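Local structure of chromosome-partitioning protein ParB (Caulobacter vibrioides NA1000, 6S6H) at residues T37-A42 against K47-V52; Q66-L69 against E73-A76. The protein binds the centromeric parS DNA near the replication origin and takes part in chromosome partition, this chain carrying its DNA-binding helix-turn-helix domain. All coordinates share one frame; numbering follows the deposited sequence.

Contact 1 of 2, residues T37-A42 against K47-V52. With nucleotides of chain D; nucleotides of chain C.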
ATOM      1  N   THR B  37     -12.005  20.829   4.810  1.00 48.09           N
ATOM      2  CA  THR B  37     -11.135  20.287   5.890  1.00 47.01           C
ATOM      3  C   THR B  37     -10.480  18.983   5.422  1.00 45.60           C
ATOM      4  O   THR B  37     -10.928  18.418   4.410  1.00 45.52           O
ATOM      5  CB  THR B  37     -11.926  20.048   7.185  1.00 47.59           C
ATOM      6  OG1 THR B  37     -12.933  19.066   6.932  1.00 48.04           O
ATOM      7  CG2 THR B  37     -12.555  21.310   7.733  1.00 48.26           C
ATOM      8  N   GLN B  38      -9.462  18.524   6.151  1.00 44.92           N
ATOM      9  CA  GLN B  38      -8.863  17.170   6.000  1.00 44.08           C
ATOM     10  C   GLN B  38      -9.975  16.118   6.142  1.00 44.76           C
ATOM     11  O   GLN B  38      -9.998  15.161   5.336  1.00 44.08           O
ATOM     12  CB  GLN B  38      -7.767  16.945   7.043  1.00 42.97           C
ATOM     13  CG  GLN B  38      -6.530  17.817   6.848  1.00 42.33           C
ATOM     14  CD  GLN B  38      -5.403  17.428   7.775  1.00 41.49           C
ATOM     15  OE1 GLN B  38      -5.588  16.656   8.714  1.00 40.67           O
ATOM     16  NE2 GLN B  38      -4.217  17.958   7.512  1.00 40.69           N
ATOM     17  N   GLU B  39     -10.863  16.310   7.124  1.00 45.63           N
ATOM     18  CA  GLU B  39     -12.012  15.413   7.430  1.00 46.56           C
ATOM     19  C   GLU B  39     -12.945  15.323   6.217  1.00 46.75           C
ATOM     20  O   GLU B  39     -13.379  14.202   5.907  1.00 46.76           O
ATOM     21  CB  GLU B  39     -12.773  15.922   8.657  1.00 47.62           C
ATOM     22  CG  GLU B  39     -14.001  15.099   9.007  1.00 48.56           C
ATOM     23  CD  GLU B  39     -13.721  13.649   9.359  1.00 48.96           C
ATOM     24  OE1 GLU B  39     -14.622  12.810   9.159  1.00 50.20           O
ATOM     25  OE2 GLU B  39     -12.605  13.360   9.841  1.00 48.76           O
ATOM     26  N   ASN B  40     -13.251  16.457   5.576  1.00 47.24           N
ATOM     27  CA  ASN B  40     -14.178  16.540   4.413  1.00 48.06           C
ATOM     28  C   ASN B  40     -13.575  15.776   3.227  1.00 47.54           C
ATOM     29  O   ASN B  40     -14.299  14.962   2.628  1.00 47.60           O
ATOM     30  CB  ASN B  40     -14.506  17.989   4.042  1.00 49.10           C
ATOM     31  CG  ASN B  40     -15.272  18.113   2.742  1.00 50.07           C
ATOM     32  OD1 ASN B  40     -14.686  18.056   1.661  1.00 50.30           O
ATOM     33  ND2 ASN B  40     -16.580  18.288   2.832  1.00 51.04           N
ATOM     34  N   ILE B  41     -12.301  16.032   2.909  1.00 46.86           N
ATOM     35  CA  ILE B  41     -11.554  15.339   1.816  1.00 46.09           C
ATOM     36  C   ILE B  41     -11.613  13.831   2.075  1.00 45.70           C
ATOM     37  O   ILE B  41     -12.005  13.094   1.155  1.00 46.05           O
ATOM     38  CB  ILE B  41     -10.096  15.838   1.713  1.00 45.37           C
ATOM     39  CG1 ILE B  41     -10.018  17.325   1.353  1.00 45.50           C
ATOM     40  CG2 ILE B  41      -9.302  14.983   0.733  1.00 45.09           C
ATOM     41  CD1 ILE B  41     -10.688  17.689   0.046  1.00 45.99           C
ATOM     42  N   ALA B  42     -11.243  13.409   3.286  1.00 45.30           N
ATOM     43  CA  ALA B  42     -11.217  11.997   3.734  1.00 45.06           C
ATOM     44  C   ALA B  42     -12.562  11.329   3.430  1.00 45.73           C
ATOM     45  O   ALA B  42     -12.555  10.270   2.775  1.00 45.89           O
ATOM     46  CB  ALA B  42     -10.883  11.930   5.204  1.00 45.02           C
ATOM     47  N   LYS B  47     -11.444   7.599   2.614  1.00 45.57           N
ATOM     48  CA  LYS B  47     -10.203   7.313   3.385  1.00 45.03           C
ATOM     49  C   LYS B  47     -10.321   7.952   4.773  1.00 44.40           C
ATOM     50  O   LYS B  47     -11.350   8.600   5.044  1.00 44.24           O
ATOM     51  CB  LYS B  47      -8.973   7.843   2.639  1.00 45.22           C
ATOM     52  CG  LYS B  47      -8.573   7.041   1.406  1.00 45.76           C
ATOM     53  CD  LYS B  47      -7.871   5.745   1.742  1.00 46.30           C
ATOM     54  CE  LYS B  47      -8.143   4.643   0.740  1.00 47.16           C
ATOM     55  NZ  LYS B  47      -7.642   4.995  -0.609  1.00 47.42           N
ATOM     56  N   SER B  48      -9.299   7.764   5.613  1.00 43.52           N
ATOM     57  CA  SER B  48      -9.197   8.336   6.982  1.00 43.11           C
ATOM     58  C   SER B  48      -8.631   9.759   6.913  1.00 42.59           C
ATOM     59  O   SER B  48      -7.931  10.085   5.936  1.00 42.07           O
ATOM     60  CB  SER B  48      -8.353   7.459   7.875  1.00 42.63           C
ATOM     61  OG  SER B  48      -6.986   7.511   7.492  1.00 41.94           O
ATOM     62  N   ARG B  49      -8.918  10.566   7.933  1.00 42.64           N
ATOM     63  CA  ARG B  49      -8.422  11.960   8.064  1.00 42.39           C
ATOM     64  C   ARG B  49      -6.893  11.935   8.216  1.00 41.48           C
ATOM     65  O   ARG B  49      -6.226  12.793   7.605  1.00 40.99           O
ATOM     66  CB  ARG B  49      -9.157  12.641   9.225  1.00 42.99           C
ATOM     67  CG  ARG B  49      -8.952  14.146   9.326  1.00 43.17           C
ATOM     68  CD  ARG B  49      -7.631  14.548   9.957  1.00 42.98           C
ATOM     69  NE  ARG B  49      -7.347  13.820  11.187  1.00 43.32           N
ATOM     70  CZ  ARG B  49      -6.210  13.898  11.874  1.00 43.68           C
ATOM     71  NH1 ARG B  49      -5.227  14.681  11.456  1.00 43.65           N
ATOM     72  NH2 ARG B  49      -6.060  13.189  12.983  1.00 43.91           N
ATOM     73  N   SER B  50      -6.348  10.978   8.977  1.00 41.15           N
ATOM     74  CA  SER B  50      -4.886  10.841   9.230  1.00 40.89           C
ATOM     75  C   SER B  50      -4.143  10.484   7.933  1.00 40.57           C
ATOM     76  O   SER B  50      -3.019  10.993   7.743  1.00 40.10           O
ATOM     77  CB  SER B  50      -4.601   9.845  10.325  1.00 40.76           C
ATOM     78  OG  SER B  50      -5.146   8.574  10.020  1.00 40.52           O
ATOM     79  N   HIS B  51      -4.748   9.654   7.074  1.00 40.80           N
ATOM     80  CA  HIS B  51      -4.224   9.306   5.726  1.00 40.75           C
ATOM     81  C   HIS B  51      -4.038  10.586   4.902  1.00 40.59           C
ATOM     82  O   HIS B  51      -2.963  10.749   4.296  1.00 40.10           O
ATOM     83  CB  HIS B  51      -5.148   8.305   5.014  1.00 41.31           C
ATOM     84  CG  HIS B  51      -4.801   8.097   3.579  1.00 41.05           C
ATOM     85  ND1 HIS B  51      -3.703   7.359   3.188  1.00 40.77           N
ATOM     86  CD2 HIS B  51      -5.385   8.543   2.444  1.00 41.19           C
ATOM     87  CE1 HIS B  51      -3.631   7.351   1.872  1.00 40.90           C
ATOM     88  NE2 HIS B  51      -4.650   8.071   1.392  1.00 41.14           N
ATOM     89  N   VAL B  52      -5.048  11.459   4.900  1.00 41.27           N
ATOM     90  CA  VAL B  52      -5.048  12.748   4.141  1.00 41.62           C
ATOM     91  C   VAL B  52      -3.936  13.642   4.706  1.00 41.65           C
ATOM     92  O   VAL B  52      -3.156  14.201   3.899  1.00 41.62           O
ATOM     93  CB  VAL B  52      -6.428  13.435   4.199  1.00 42.03           C
ATOM     94  CG1 VAL B  52      -6.395  14.837   3.607  1.00 42.27           C
ATOM     95  CG2 VAL B  52      -7.500  12.593   3.521  1.00 42.41           C
TER
ATOM     96  P    DT D   3      -8.033  21.167   8.948  1.00 49.46           P
ATOM     97  OP1  DT D   3      -7.715  22.144   7.876  1.00 50.30           O
ATOM     98  OP2  DT D   3      -8.839  19.960   8.636  1.00 48.24           O
ATOM     99  O5'  DT D   3      -6.656  20.709   9.604  1.00 48.28           O
ATOM    100  C5'  DT D   3      -5.800  21.661  10.273  1.00 48.38           C
ATOM    101  C4'  DT D   3      -4.752  20.953  11.101  1.00 47.34           C
ATOM    102  O4'  DT D   3      -5.370  20.227  12.188  1.00 46.77           O
ATOM    103  C3'  DT D   3      -3.890  19.930  10.344  1.00 46.36           C
ATOM    104  O3'  DT D   3      -2.511  20.327  10.387  1.00 47.24           O
ATOM    105  C2'  DT D   3      -4.137  18.622  11.080  1.00 44.98           C
ATOM    106  C1'  DT D   3      -4.551  19.106  12.447  1.00 45.43           C
ATOM    107  N1   DT D   3      -5.321  18.143  13.263  1.00 44.96           N
ATOM    108  C2   DT D   3      -4.759  17.714  14.446  1.00 44.53           C
ATOM    109  O2   DT D   3      -3.667  18.090  14.841  1.00 44.76           O
ATOM    110  N3   DT D   3      -5.527  16.823  15.153  1.00 44.15           N
ATOM    111  C4   DT D   3      -6.768  16.326  14.803  1.00 44.12           C
ATOM    112  O4   DT D   3      -7.336  15.526  15.542  1.00 44.00           O
ATOM    113  C5   DT D   3      -7.295  16.815  13.549  1.00 44.13           C
ATOM    114  C7   DT D   3      -8.635  16.332  13.088  1.00 44.12           C
ATOM    115  C6   DT D   3      -6.554  17.684  12.849  1.00 44.70           C
TER
ATOM    116  P    DA C  14      -7.618   4.449   5.486  1.00 45.31           P
ATOM    117  OP1  DA C  14      -9.023   4.128   5.137  1.00 46.34           O
ATOM    118  OP2  DA C  14      -7.091   5.820   5.253  1.00 45.78           O
ATOM    119  O5'  DA C  14      -7.443   4.045   7.014  1.00 46.22           O
ATOM    120  C5'  DA C  14      -7.772   2.711   7.436  1.00 46.57           C
ATOM    121  C4'  DA C  14      -7.590   2.568   8.928  1.00 47.38           C
ATOM    122  O4'  DA C  14      -6.188   2.674   9.264  1.00 46.64           O
ATOM    123  C3'  DA C  14      -8.296   3.622   9.775  1.00 49.02           C
ATOM    124  O3'  DA C  14      -8.705   2.964  10.972  1.00 50.64           O
ATOM    125  C2'  DA C  14      -7.202   4.642  10.032  1.00 48.38           C
ATOM    126  C1'  DA C  14      -5.984   3.749  10.169  1.00 47.21           C
ATOM    127  N9   DA C  14      -4.704   4.370   9.835  1.00 46.16           N
ATOM    128  C8   DA C  14      -4.416   5.253   8.824  1.00 45.75           C
ATOM    129  N7   DA C  14      -3.154   5.604   8.774  1.00 44.98           N
ATOM    130  C5   DA C  14      -2.570   4.893   9.812  1.00 44.84           C
ATOM    131  C6   DA C  14      -1.248   4.828  10.287  1.00 44.90           C
ATOM    132  N6   DA C  14      -0.235   5.513   9.753  1.00 44.50           N
ATOM    133  N1   DA C  14      -1.001   4.025  11.345  1.00 46.01           N
ATOM    134  C2   DA C  14      -2.019   3.335  11.879  1.00 46.54           C
ATOM    135  N3   DA C  14      -3.301   3.319  11.525  1.00 46.29           N
ATOM    136  C4   DA C  14      -3.512   4.126  10.471  1.00 45.53           C
TER
ATOM    137  P    DG D   4      -1.355  19.385   9.777  1.00 46.22           P
ATOM    138  OP1  DG D   4      -0.367  20.255   9.091  1.00 47.22           O
ATOM    139  OP2  DG D   4      -1.998  18.284   9.014  1.00 45.86           O
ATOM    140  O5'  DG D   4      -0.665  18.800  11.089  1.00 45.15           O
ATOM    141  C5'  DG D   4       0.088  19.666  11.960  1.00 45.47           C
ATOM    142  C4'  DG D   4       0.958  18.856  12.893  1.00 45.07           C
ATOM    143  O4'  DG D   4       0.128  18.062  13.772  1.00 44.42           O
ATOM    144  C3'  DG D   4       1.899  17.870  12.206  1.00 44.41           C
ATOM    145  O3'  DG D   4       3.153  17.844  12.891  1.00 44.56           O
ATOM    146  C2'  DG D   4       1.153  16.552  12.299  1.00 43.26           C
ATOM    147  C1'  DG D   4       0.427  16.685  13.625  1.00 43.81           C
ATOM    148  N9   DG D   4      -0.831  15.952  13.707  1.00 43.32           N
ATOM    149  C8   DG D   4      -1.919  16.080  12.878  1.00 42.85           C
ATOM    150  N7   DG D   4      -2.912  15.303  13.213  1.00 42.58           N
ATOM    151  C5   DG D   4      -2.456  14.626  14.334  1.00 42.59           C
ATOM    152  C6   DG D   4      -3.096  13.651  15.141  1.00 42.91           C
ATOM    153  O6   DG D   4      -4.229  13.171  15.017  1.00 42.62           O
ATOM    154  N1   DG D   4      -2.276  13.231  16.183  1.00 44.12           N
ATOM    155  C2   DG D   4      -1.002  13.689  16.418  1.00 44.86           C
ATOM    156  N2   DG D   4      -0.368  13.160  17.477  1.00 46.31           N
ATOM    157  N3   DG D   4      -0.394  14.597  15.673  1.00 44.33           N
ATOM    158  C4   DG D   4      -1.175  15.020  14.657  1.00 43.38           C
TER

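Contact 2 of 2, residues Q66-L69 against E73-A76. With nucleotides of chain C.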
ATOM      1  N   GLN B  66      12.224  14.000  -1.225  1.00 47.97           N
ATOM      2  CA  GLN B  66      11.124  14.029  -2.224  1.00 47.65           C
ATOM      3  C   GLN B  66      11.613  13.373  -3.522  1.00 47.79           C
ATOM      4  O   GLN B  66      10.849  12.573  -4.096  1.00 47.30           O
ATOM      5  CB  GLN B  66      10.629  15.461  -2.445  1.00 47.80           C
ATOM      6  CG  GLN B  66       9.878  16.034  -1.247  1.00 47.59           C
ATOM      7  CD  GLN B  66       9.159  17.325  -1.563  1.00 47.31           C
ATOM      8  OE1 GLN B  66       8.877  17.634  -2.717  1.00 47.84           O
ATOM      9  NE2 GLN B  66       8.845  18.091  -0.530  1.00 46.89           N
ATOM     10  N   SER B  67      12.848  13.670  -3.940  1.00 48.36           N
ATOM     11  CA  SER B  67      13.512  13.063  -5.127  1.00 49.03           C
ATOM     12  C   SER B  67      13.558  11.536  -4.986  1.00 48.97           C
ATOM     13  O   SER B  67      13.252  10.849  -5.977  1.00 49.62           O
ATOM     14  CB  SER B  67      14.890  13.632  -5.345  1.00 49.98           C
ATOM     15  OG  SER B  67      14.846  15.050  -5.418  1.00 50.95           O
ATOM     16  N   TYR B  68      13.916  11.022  -3.805  1.00 48.93           N
ATOM     17  CA  TYR B  68      13.973   9.563  -3.515  1.00 48.90           C
ATOM     18  C   TYR B  68      12.575   8.948  -3.677  1.00 48.42           C
ATOM     19  O   TYR B  68      12.490   7.835  -4.230  1.00 48.95           O
ATOM     20  CB  TYR B  68      14.546   9.282  -2.122  1.00 49.03           C
ATOM     21  CG  TYR B  68      15.994   9.660  -1.932  1.00 49.69           C
ATOM     22  CD1 TYR B  68      16.961   9.318  -2.866  1.00 50.28           C
ATOM     23  CD2 TYR B  68      16.410  10.339  -0.797  1.00 49.69           C
ATOM     24  CE1 TYR B  68      18.292   9.662  -2.692  1.00 50.99           C
ATOM     25  CE2 TYR B  68      17.737  10.687  -0.606  1.00 50.53           C
ATOM     26  CZ  TYR B  68      18.682  10.347  -1.556  1.00 51.18           C
ATOM     27  OH  TYR B  68      19.992  10.686  -1.371  1.00 52.14           O
ATOM     28  N   LEU B  69      11.527   9.642  -3.215  1.00 47.92           N
ATOM     29  CA  LEU B  69      10.107   9.203  -3.340  1.00 47.99           C
ATOM     30  C   LEU B  69       9.732   9.066  -4.820  1.00 48.77           C
ATOM     31  O   LEU B  69       9.191   8.010  -5.194  1.00 49.18           O
ATOM     32  CB  LEU B  69       9.182  10.215  -2.656  1.00 47.67           C
ATOM     33  CG  LEU B  69       8.859   9.937  -1.190  1.00 47.83           C
ATOM     34  CD1 LEU B  69       7.951  11.020  -0.625  1.00 47.42           C
ATOM     35  CD2 LEU B  69       8.218   8.564  -1.024  1.00 48.27           C
ATOM     36  N   GLU B  73      13.390   5.060  -4.734  1.00 49.23           N
ATOM     37  CA  GLU B  73      14.469   4.599  -3.817  1.00 49.58           C
ATOM     38  C   GLU B  73      13.911   4.496  -2.391  1.00 48.19           C
ATOM     39  O   GLU B  73      14.407   3.647  -1.633  1.00 48.69           O
ATOM     40  CB  GLU B  73      15.675   5.537  -3.892  1.00 51.00           C
ATOM     41  CG  GLU B  73      16.562   5.269  -5.095  1.00 52.58           C
ATOM     42  CD  GLU B  73      17.563   6.369  -5.409  1.00 53.93           C
ATOM     43  OE1 GLU B  73      18.670   6.350  -4.829  1.00 55.57           O
ATOM     44  OE2 GLU B  73      17.227   7.248  -6.230  1.00 54.50           O
ATOM     45  N   LEU B  74      12.928   5.335  -2.048  1.00 46.44           N
ATOM     46  CA  LEU B  74      12.124   5.248  -0.796  1.00 45.49           C
ATOM     47  C   LEU B  74      10.650   5.073  -1.162  1.00 43.75           C
ATOM     48  O   LEU B  74      10.247   5.569  -2.228  1.00 43.87           O
ATOM     49  CB  LEU B  74      12.296   6.529   0.028  1.00 45.57           C
ATOM     50  CG  LEU B  74      13.672   6.766   0.647  1.00 46.57           C
ATOM     51  CD1 LEU B  74      13.679   8.061   1.446  1.00 46.49           C
ATOM     52  CD2 LEU B  74      14.092   5.603   1.531  1.00 47.40           C
ATOM     53  N   THR B  75       9.881   4.421  -0.290  1.00 42.44           N
ATOM     54  CA  THR B  75       8.396   4.375  -0.336  1.00 41.36           C
ATOM     55  C   THR B  75       7.845   5.497   0.548  1.00 40.37           C
ATOM     56  O   THR B  75       8.632   6.097   1.306  1.00 40.40           O
ATOM     57  CB  THR B  75       7.849   3.015   0.121  1.00 41.80           C
ATOM     58  OG1 THR B  75       7.929   2.967   1.546  1.00 41.81           O
ATOM     59  CG2 THR B  75       8.589   1.840  -0.481  1.00 42.16           C
ATOM     60  N   ALA B  76       6.539   5.755   0.453  1.00 39.55           N
ATOM     61  CA  ALA B  76       5.790   6.730   1.281  1.00 38.75           C
ATOM     62  C   ALA B  76       5.965   6.392   2.769  1.00 38.46           C
ATOM     63  O   ALA B  76       6.108   7.332   3.564  1.00 37.99           O
ATOM     64  CB  ALA B  76       4.334   6.727   0.880  1.00 38.36           C
TER
ATOM     65  P    DT C  12       3.962   2.252   0.665  1.00 34.21           P
ATOM     66  OP1  DT C  12       3.736   2.846  -0.675  1.00 35.32           O
ATOM     67  OP2  DT C  12       4.667   3.040   1.711  1.00 34.85           O
ATOM     68  O5'  DT C  12       2.546   1.802   1.231  1.00 33.52           O
ATOM     69  C5'  DT C  12       1.706   0.954   0.447  1.00 33.50           C
ATOM     70  C4'  DT C  12       0.293   0.960   0.978  1.00 33.99           C
ATOM     71  O4'  DT C  12       0.233   0.282   2.252  1.00 34.10           O
ATOM     72  C3'  DT C  12      -0.327   2.336   1.199  1.00 35.08           C
ATOM     73  O3'  DT C  12      -1.685   2.237   0.774  1.00 36.16           O
ATOM     74  C2'  DT C  12      -0.191   2.559   2.695  1.00 35.59           C
ATOM     75  C1'  DT C  12      -0.253   1.147   3.269  1.00 35.47           C
ATOM     76  N1   DT C  12       0.551   0.884   4.488  1.00 36.09           N
ATOM     77  C2   DT C  12       0.026   0.034   5.435  1.00 36.54           C
ATOM     78  O2   DT C  12      -1.087  -0.455   5.347  1.00 36.84           O
ATOM     79  N3   DT C  12       0.852  -0.209   6.506  1.00 37.60           N
ATOM     80  C4   DT C  12       2.127   0.289   6.707  1.00 38.13           C
ATOM     81  O4   DT C  12       2.749  -0.011   7.724  1.00 38.73           O
ATOM     82  C5   DT C  12       2.616   1.169   5.669  1.00 37.34           C
ATOM     83  C7   DT C  12       3.983   1.761   5.804  1.00 37.74           C
ATOM     84  C6   DT C  12       1.822   1.401   4.617  1.00 36.59           C
ATOM     85  P    DG C  11       8.910  -2.293   3.342  1.00 39.41           P
ATOM     86  OP1  DG C  11      10.131  -1.734   2.705  1.00 40.19           O
ATOM     87  OP2  DG C  11       8.785  -2.261   4.823  1.00 40.00           O
ATOM     88  O5'  DG C  11       7.588  -1.620   2.756  1.00 37.34           O
ATOM     89  C5'  DG C  11       7.345  -1.562   1.345  1.00 36.21           C
ATOM     90  C4'  DG C  11       5.925  -1.119   1.084  1.00 35.40           C
ATOM     91  O4'  DG C  11       5.006  -1.927   1.858  1.00 34.59           O
ATOM     92  C3'  DG C  11       5.613   0.334   1.452  1.00 35.54           C
ATOM     93  O3'  DG C  11       4.723   0.863   0.458  1.00 34.53           O
ATOM     94  C2'  DG C  11       5.020   0.214   2.846  1.00 35.52           C
ATOM     95  C1'  DG C  11       4.303  -1.125   2.797  1.00 35.04           C
ATOM     96  N9   DG C  11       4.278  -1.847   4.064  1.00 35.66           N
ATOM     97  C8   DG C  11       5.316  -2.006   4.951  1.00 36.67           C
ATOM     98  N7   DG C  11       4.994  -2.727   5.991  1.00 37.01           N
ATOM     99  C5   DG C  11       3.663  -3.061   5.778  1.00 36.41           C
ATOM    100  C6   DG C  11       2.768  -3.817   6.578  1.00 36.90           C
ATOM    101  O6   DG C  11       2.980  -4.368   7.663  1.00 38.27           O
ATOM    102  N1   DG C  11       1.511  -3.908   5.990  1.00 36.71           N
ATOM    103  C2   DG C  11       1.157  -3.342   4.790  1.00 36.15           C
ATOM    104  N2   DG C  11      -0.106  -3.544   4.390  1.00 36.40           N
ATOM    105  N3   DG C  11       1.981  -2.629   4.039  1.00 35.57           N
ATOM    106  C4   DG C  11       3.209  -2.530   4.590  1.00 35.72           C
TER

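Contact 1 of 2, residues T37-A42 against K47-V52
Arg49, lying against Gln38, donates from NH2 to O6 of DG4 of chain D at 2.7 Å and from NH1 to N7 of the same guanine at 3.0 Å. This is the helix-turn-helix at work: helix 38-45 braces the recognition helix 49-57, whose arginine reads a guanine edge with two bonds. Arg49 NH1 also points almost straight at Gln38 OE1, a weak bond of 3.4 Å at 176°, and the amide and guanidinium planes are nearly coplanar, 10° apart. Extended beyond CG, Gln38 turns NE2 to OP2 of DG4 at 2.7 Å; this phosphate bond probably holds the amide in place, with OE1 left facing the arginine. C5 of DT3 of chain D sits over the centre of one guanidinium face. Glu39, bent at chi2 (62°), brings OE2 beside Arg49 CB, while its OE1 is bonded to Gln43. Both helix starts are anchored on phosphates. Gln38 N donates to OP2 of DT3 just after the Thr37 N-cap; at the start of helix 49-57, the N-cap Ser48 grips OP2 of DA14 of chain C with its N and OG, and that OG also caps His51 N. The turn is closed by Lys47 N donating to Ala42 O at 2.9 Å. Behind it, Val52 fits into the angle between the helices: CG2 meets Ala42 CB at 3.8 Å and Ile41 CG2 at 4.1 Å.

Contact 2 of 2, residues Q66-L69 against E73-A76
Tyr68 and Glu73 meet at a steep angle, ring and carboxylate planes 79° apart, where helix 63-71 of the all-helical ParB HTH domain ends and the chain turns toward helix 76-81. The extended Glu73 chain brings its carboxylate to the ring near CD1: CD lies 3.9 Å from Tyr68 CD1, and OE2 falls at the ring edge, in its plane. That oxygen is hydrogen-bonded to Ser71 OG, which probably helps to fix the rotation of the carboxylate. Leu74 packs at the base of the tyrosine, its CG 3.8 Å from Tyr68 CB; with CG anti to the carbonyl carbon (chi1 -69°) its branch point is set against that CB. Helix 88-98 continues this apolar patch, with Ile96 touching both Tyr68 and Leu74. At the helix end Tyr68 O takes weak bonds from Glu73 N at 3.0 Å and from Leu74 N at 3.3 Å; the second is nearly straight (173°), the first strongly bent. Ser71 OG is hydrogen-bonded to the same oxygen. Thr75, the N-cap residue of helix 76-81, faces away from this turn and sits beside the DNA backbone; its OG1 is bonded to His78 ND1 and lies 3.3 Å from OP2 of DT12 of chain C. Leu69 reaches to the backbone of the Thr75 N-cap, its CD2 3.4 Å from Thr75 O.

In the fold
Both contacts are helix-to-helix turns within one ParB HTH domain, in series along the chain: helix 49-57, begun in contact 1, is followed by helix 63-71, whose end makes contact 2. Their centres are 22 Å apart and their nearest atoms about 8 Å, so they do not touch. Helix 20-34 links them, meeting Gln38 and Ile41 through Met31 and Leu69 through Leu21. Toward the DNA their roles differ. Residues 37-42 and 47-52 engage both strands and a base edge, whereas 73-76 lies against the sugar-phosphate backbone of DG11 and DT12 of chain C, the latter two nucleotides before DA14, whose phosphate Ser48 holds.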